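Local structure of BCL2-like 10 (Danio rerio, 6FBX) at residues E11-L16 against E120-Y125; D19-C24 against T96-L101. The protein acts as a pro-survival member of the Bcl-2 family that restrains apoptosis and binds the BH3 segment of the pro-apoptotic protein Bad. One frame throughout, in Å; residues are numbered along the deposited sequence.

Contact 1 of 2, residues E11-L16 against E120-Y125; sequences EQTLLL and ETIADY
With CG2 swung anti to the backbone N of its own residue, Thr-13 sends its methyl across to helix 112-129, where it meets Ala-123 CA at 3.6 Å. The same torsion lays Thr-13 OG1 beside its backbone N, back along its own helix, and the hydroxyl is hydrogen-bonded to the carbonyl of Leu-9 and to the indole nitrogen of Trp-140. Leu-14 has CG anti to the backbone N as well (chi1 -177°), which brings CD1 up to Glu-120, 3.7 Å from its backbone N and 3.8 Å from its CG; the side chains run alongside in the same direction. Ala-123 CB points in between Thr-13 and Leu-14, 3.8 Å from Leu-14 CB and 3.7 Å from Leu-14 N. The small side chain is consistent with the close approach of the segment axes, 8.1 Å apart and roughly antiparallel at 149°. In the all-helical Bcl-2 fold this joins the N-terminal helix 2-24 to helix 112-129. On the inner side Ile-122 CG2 meets Thr-13 CG2 at 4.0 Å, the side chains at about a right angle, while Ile-122 also packs on Ile-94 and Phe-95 of helix 88-107. At the outer margin, Asp-124 forms a salt bridge with Arg-10.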
loop_
_atom_site.group_PDB
_atom_site.type_symbol
_atom_site.label_atom_id
_atom_site.label_comp_id
_atom_site.label_asym_id
_atom_site.label_seq_id
_atom_site.Cartn_x
_atom_site.Cartn_y
_atom_site.Cartn_z
ATOM N N GLU A 11 -0.381 14.372 1.827
ATOM C CA GLU A 11 0.829 14.680 1.073
ATOM C C GLU A 11 2.009 13.836 1.547
ATOM O O GLU A 11 2.804 13.362 0.727
ATOM C CB GLU A 11 1.154 16.169 1.183
ATOM C CG GLU A 11 2.338 16.603 0.329
ATOM C CD GLU A 11 2.203 16.164 -1.120
ATOM O OE1 GLU A 11 1.162 16.467 -1.742
ATOM O OE2 GLU A 11 3.133 15.503 -1.631
ATOM N N GLN A 12 2.146 13.644 2.862
ATOM C CA GLN A 12 3.216 12.793 3.375
ATOM C C GLN A 12 3.078 11.371 2.849
ATOM O O GLN A 12 4.074 10.734 2.478
ATOM C CB GLN A 12 3.209 12.789 4.904
ATOM C CG GLN A 12 3.509 14.135 5.535
ATOM C CD GLN A 12 4.931 14.583 5.286
ATOM O OE1 GLN A 12 5.879 13.976 5.782
ATOM N NE2 GLN A 12 5.089 15.643 4.503
ATOM N N THR A 13 1.849 10.854 2.817
ATOM C CA THR A 13 1.613 9.505 2.320
ATOM C C THR A 13 1.869 9.419 0.819
ATOM O O THR A 13 2.428 8.428 0.336
ATOM C CB THR A 13 0.183 9.074 2.646
ATOM O OG1 THR A 13 -0.037 9.177 4.060
ATOM C CG2 THR A 13 -0.072 7.640 2.201
ATOM N N LEU A 14 1.468 10.446 0.066
ATOM C CA LEU A 14 1.689 10.437 -1.375
ATOM C C LEU A 14 3.174 10.339 -1.696
ATOM O O LEU A 14 3.588 9.537 -2.542
ATOM C CB LEU A 14 1.081 11.694 -2.003
ATOM C CG LEU A 14 1.175 11.811 -3.527
ATOM C CD1 LEU A 14 0.416 10.683 -4.216
ATOM C CD2 LEU A 14 0.660 13.160 -3.984
ATOM N N LEU A 15 3.996 11.156 -1.032
ATOM C CA LEU A 15 5.439 11.080 -1.239
ATOM C C LEU A 15 5.959 9.680 -0.948
ATOM O O LEU A 15 6.793 9.148 -1.692
ATOM C CB LEU A 15 6.151 12.106 -0.356
ATOM C CG LEU A 15 5.881 13.582 -0.664
ATOM C CD1 LEU A 15 6.430 14.471 0.444
ATOM C CD2 LEU A 15 6.485 13.974 -2.003
ATOM N N LEU A 16 5.474 9.065 0.130
ATOM C CA LEU A 16 5.924 7.729 0.498
ATOM C C LEU A 16 5.490 6.701 -0.540
ATOM O O LEU A 16 6.289 5.864 -0.977
ATOM C CB LEU A 16 5.378 7.367 1.879
ATOM C CG LEU A 16 6.019 6.173 2.579
ATOM C CD1 LEU A 16 7.461 6.482 2.945
ATOM C CD2 LEU A 16 5.215 5.804 3.818
ATOM N N GLU A 120 -1.965 8.050 -5.424
ATOM C CA GLU A 120 -2.963 8.983 -4.917
ATOM C C GLU A 120 -4.095 8.251 -4.208
ATOM O O GLU A 120 -4.645 8.765 -3.228
ATOM C CB GLU A 120 -3.512 9.831 -6.065
ATOM C CG GLU A 120 -2.480 10.758 -6.683
ATOM C CD GLU A 120 -3.016 11.522 -7.875
ATOM O OE1 GLU A 120 -2.897 12.765 -7.886
ATOM O OE2 GLU A 120 -3.562 10.882 -8.799
ATOM N N THR A 121 -4.453 7.057 -4.684
ATOM C CA THR A 121 -5.496 6.278 -4.024
ATOM C C THR A 121 -5.073 5.872 -2.617
ATOM O O THR A 121 -5.862 5.983 -1.670
ATOM C CB THR A 121 -5.835 5.051 -4.870
ATOM O OG1 THR A 121 -6.340 5.484 -6.139
ATOM C CG2 THR A 121 -6.881 4.182 -4.186
ATOM N N ILE A 122 -3.833 5.403 -2.458
ATOM C CA ILE A 122 -3.324 5.095 -1.122
ATOM C C ILE A 122 -3.339 6.347 -0.257
ATOM O O ILE A 122 -3.781 6.324 0.897
ATOM C CB ILE A 122 -1.908 4.496 -1.205
ATOM C CG1 ILE A 122 -1.946 3.098 -1.826
ATOM C CG2 ILE A 122 -1.262 4.440 0.186
ATOM C CD1 ILE A 122 -0.572 2.527 -2.135
ATOM N N ALA A 123 -2.839 7.457 -0.803
ATOM C CA ALA A 123 -2.749 8.695 -0.036
ATOM C C ALA A 123 -4.127 9.165 0.417
ATOM O O ALA A 123 -4.310 9.560 1.574
ATOM C CB ALA A 123 -2.056 9.773 -0.871
ATOM N N ASP A 124 -5.110 9.144 -0.485
ATOM C CA ASP A 124 -6.451 9.590 -0.113
ATOM C C ASP A 124 -7.047 8.698 0.968
ATOM O O ASP A 124 -7.714 9.184 1.890
ATOM C CB ASP A 124 -7.368 9.618 -1.337
ATOM C CG ASP A 124 -7.069 10.778 -2.269
ATOM O OD1 ASP A 124 -7.399 10.679 -3.471
ATOM O OD2 ASP A 124 -6.496 11.786 -1.806
ATOM N N TYR A 125 -6.809 7.389 0.880
ATOM C CA TYR A 125 -7.434 6.458 1.811
ATOM C C TYR A 125 -6.829 6.580 3.205
ATOM O O TYR A 125 -7.551 6.756 4.195
ATOM C CB TYR A 125 -7.299 5.027 1.290
ATOM C CG TYR A 125 -7.981 4.012 2.171
ATOM C CD1 TYR A 125 -7.245 3.114 2.931
ATOM C CD2 TYR A 125 -9.366 3.968 2.259
ATOM C CE1 TYR A 125 -7.870 2.188 3.742
ATOM C CE2 TYR A 125 -9.999 3.050 3.070
ATOM C CZ TYR A 125 -9.247 2.162 3.809
ATOM O OH TYR A 125 -9.879 1.246 4.617
#

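Contact 2 of 2, residues D19-C24 against T96-L101; sequences DYISFC and TFTGVL
Tyr-20 and Cys-24, one turn apart on helix 2-24, close over the bare backbone of Gly-99, and this is the tight part of the contact. Tyr-20 CE2 stands 4.0 Å from Gly-99 CA, the ring meeting it obliquely, and Cys-24 SG lies 3.8 Å from the same CA. The sulfur also sits over one face of the Tyr-20 ring, 3.4 Å above its plane and displaced toward the rim; ring and thiol pack against the glycine as a pair. Because Gly-99 has no side chain, ring and sulfur rest directly on its backbone, and the segment axes come within 8.8 Å at an angle of 44°. In the Bcl-2 fold helix 88-107 is a central, largely buried helix, and its Phe-97 packs on an apolar side chain of the bound BH3 peptide, whereas Gly-99 faces helix 2-24. Contact is sparser away from the glycine. Ile-21, with CG1 anti to its carbonyl carbon (chi1 -74°), reaches Thr-98 through a single pair of methyls, CD1 to CG2 at 3.9 Å, and it packs also on Ser-115 and Ala-119 of helix 112-129. Near Thr-96 the link passes through water: Tyr-20 OH donates to a water molecule at 2.7 Å, which in turn donates to Thr-96 O at 2.9 Å.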
loop_
_atom_site.group_PDB
_atom_site.type_symbol
_atom_site.label_atom_id
_atom_site.label_comp_id
_atom_site.label_asym_id
_atom_site.label_seq_id
_atom_site.Cartn_x
_atom_site.Cartn_y
_atom_site.Cartn_z
ATOM N N ASP A 19 7.438 7.109 -3.784
ATOM C CA ASP A 19 8.800 6.594 -3.691
ATOM C C ASP A 19 8.822 5.076 -3.799
ATOM O O ASP A 19 9.639 4.508 -4.536
ATOM C CB ASP A 19 9.459 7.031 -2.385
ATOM C CG ASP A 19 10.820 6.395 -2.193
ATOM O OD1 ASP A 19 11.787 6.861 -2.829
ATOM O OD2 ASP A 19 10.913 5.409 -1.433
ATOM N N TYR A 20 7.946 4.394 -3.057
ATOM C CA TYR A 20 7.960 2.937 -3.097
ATOM C C TYR A 20 7.605 2.431 -4.487
ATOM O O TYR A 20 8.236 1.499 -4.998
ATOM C CB TYR A 20 7.001 2.341 -2.066
ATOM C CG TYR A 20 7.154 0.844 -2.018
ATOM C CD1 TYR A 20 8.342 0.276 -1.577
ATOM C CD2 TYR A 20 6.146 -0.005 -2.465
ATOM C CE1 TYR A 20 8.519 -1.090 -1.556
ATOM C CE2 TYR A 20 6.310 -1.383 -2.435
ATOM C CZ TYR A 20 7.504 -1.914 -1.987
ATOM O OH TYR A 20 7.692 -3.276 -1.963
ATOM N N ILE A 21 6.601 3.039 -5.119
ATOM C CA ILE A 21 6.211 2.624 -6.464
ATOM C C ILE A 21 7.361 2.830 -7.445
ATOM O O ILE A 21 7.643 1.964 -8.284
ATOM C CB ILE A 21 4.935 3.376 -6.886
ATOM C CG1 ILE A 21 3.737 2.798 -6.129
ATOM C CG2 ILE A 21 4.711 3.282 -8.389
ATOM C CD1 ILE A 21 2.477 3.630 -6.226
ATOM N N SER A 22 8.047 3.974 -7.360
ATOM C CA SER A 22 9.213 4.195 -8.211
ATOM C C SER A 22 10.293 3.159 -7.928
ATOM O O SER A 22 10.919 2.628 -8.852
ATOM C CB SER A 22 9.764 5.606 -7.997
ATOM O OG SER A 22 8.788 6.593 -8.277
ATOM N N PHE A 23 10.523 2.868 -6.648
ATOM C CA PHE A 23 11.496 1.853 -6.254
ATOM C C PHE A 23 11.172 0.505 -6.889
ATOM O O PHE A 23 12.074 -0.229 -7.313
ATOM C CB PHE A 23 11.508 1.770 -4.727
ATOM C CG PHE A 23 12.463 0.765 -4.159
ATOM C CD1 PHE A 23 13.831 0.936 -4.269
ATOM C CD2 PHE A 23 11.984 -0.329 -3.458
ATOM C CE1 PHE A 23 14.705 0.012 -3.720
ATOM C CE2 PHE A 23 12.848 -1.251 -2.907
ATOM C CZ PHE A 23 14.210 -1.081 -3.035
ATOM N N CYS A 24 9.885 0.174 -6.987
ATOM C CA CYS A 24 9.442 -1.057 -7.630
ATOM C C CYS A 24 9.457 -0.976 -9.151
ATOM O O CYS A 24 9.264 -2.006 -9.807
ATOM C CB CYS A 24 8.029 -1.408 -7.159
ATOM S SG CYS A 24 7.944 -1.842 -5.419
ATOM N N THR A 96 2.962 -3.137 -0.398
ATOM C CA THR A 96 3.521 -4.272 -1.127
ATOM C C THR A 96 2.661 -4.619 -2.333
ATOM O O THR A 96 3.163 -4.769 -3.452
ATOM C CB THR A 96 3.642 -5.489 -0.210
ATOM O OG1 THR A 96 4.427 -5.155 0.941
ATOM C CG2 THR A 96 4.293 -6.652 -0.952
ATOM N N PHE A 97 1.353 -4.760 -2.114
ATOM C CA PHE A 97 0.452 -5.125 -3.199
ATOM C C PHE A 97 0.472 -4.080 -4.306
ATOM O O PHE A 97 0.513 -4.423 -5.493
ATOM C CB PHE A 97 -0.962 -5.304 -2.650
ATOM C CG PHE A 97 -1.963 -5.713 -3.683
ATOM C CD1 PHE A 97 -1.764 -6.847 -4.443
ATOM C CD2 PHE A 97 -3.116 -4.973 -3.881
ATOM C CE1 PHE A 97 -2.685 -7.229 -5.398
ATOM C CE2 PHE A 97 -4.045 -5.353 -4.834
ATOM C CZ PHE A 97 -3.828 -6.483 -5.589
ATOM N N THR A 98 0.451 -2.798 -3.941
ATOM C CA THR A 98 0.422 -1.747 -4.954
ATOM C C THR A 98 1.732 -1.693 -5.728
ATOM O O THR A 98 1.740 -1.407 -6.930
ATOM C CB THR A 98 0.119 -0.401 -4.299
ATOM O OG1 THR A 98 -1.128 -0.487 -3.598
ATOM C CG2 THR A 98 0.022 0.699 -5.344
ATOM N N GLY A 99 2.850 -1.969 -5.057
ATOM C CA GLY A 99 4.124 -2.044 -5.753
ATOM C C GLY A 99 4.159 -3.146 -6.793
ATOM O O GLY A 99 4.687 -2.959 -7.892
ATOM N N VAL A 100 3.613 -4.318 -6.458
ATOM C CA VAL A 100 3.548 -5.406 -7.431
ATOM C C VAL A 100 2.578 -5.048 -8.548
ATOM O O VAL A 100 2.844 -5.304 -9.729
ATOM C CB VAL A 100 3.150 -6.721 -6.735
ATOM C CG1 VAL A 100 2.996 -7.846 -7.754
ATOM C CG2 VAL A 100 4.181 -7.101 -5.685
ATOM N N LEU A 101 1.438 -4.459 -8.189
ATOM C CA LEU A 101 0.471 -4.000 -9.177
ATOM C C LEU A 101 1.121 -3.040 -10.164
ATOM O O LEU A 101 0.983 -3.190 -11.384
ATOM C CB LEU A 101 -0.691 -3.328 -8.444
ATOM C CG LEU A 101 -2.116 -3.318 -8.975
ATOM C CD1 LEU A 101 -2.504 -4.619 -9.655
ATOM C CD2 LEU A 101 -3.036 -3.031 -7.799
HETATM O O HOH W 1 6.070 -4.685 -3.517
#

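In the fold
Both contacts are buried and both use helix 2-24, whose earlier turns (11-16) meet helix 112-129 and whose later turns (19-24) meet helix 88-107. Their centres lie 13 Å apart, and contact 2 is nested within the chain span closed by contact 1. The two partner helices follow each other in sequence and also touch, Ile-122 CD1 packing 3.4 Å from Thr-98 OG1, a hydroxyl hydrogen-bonded to the carbonyl of Ile-94, so the three helices pack as one unit. Contact 1 is roughly antiparallel and rests on aliphatic packing around an alanine, with charged groups at its margin. Contact 2 combines an aromatic ring, a sulfur and a bridging water around a glycine.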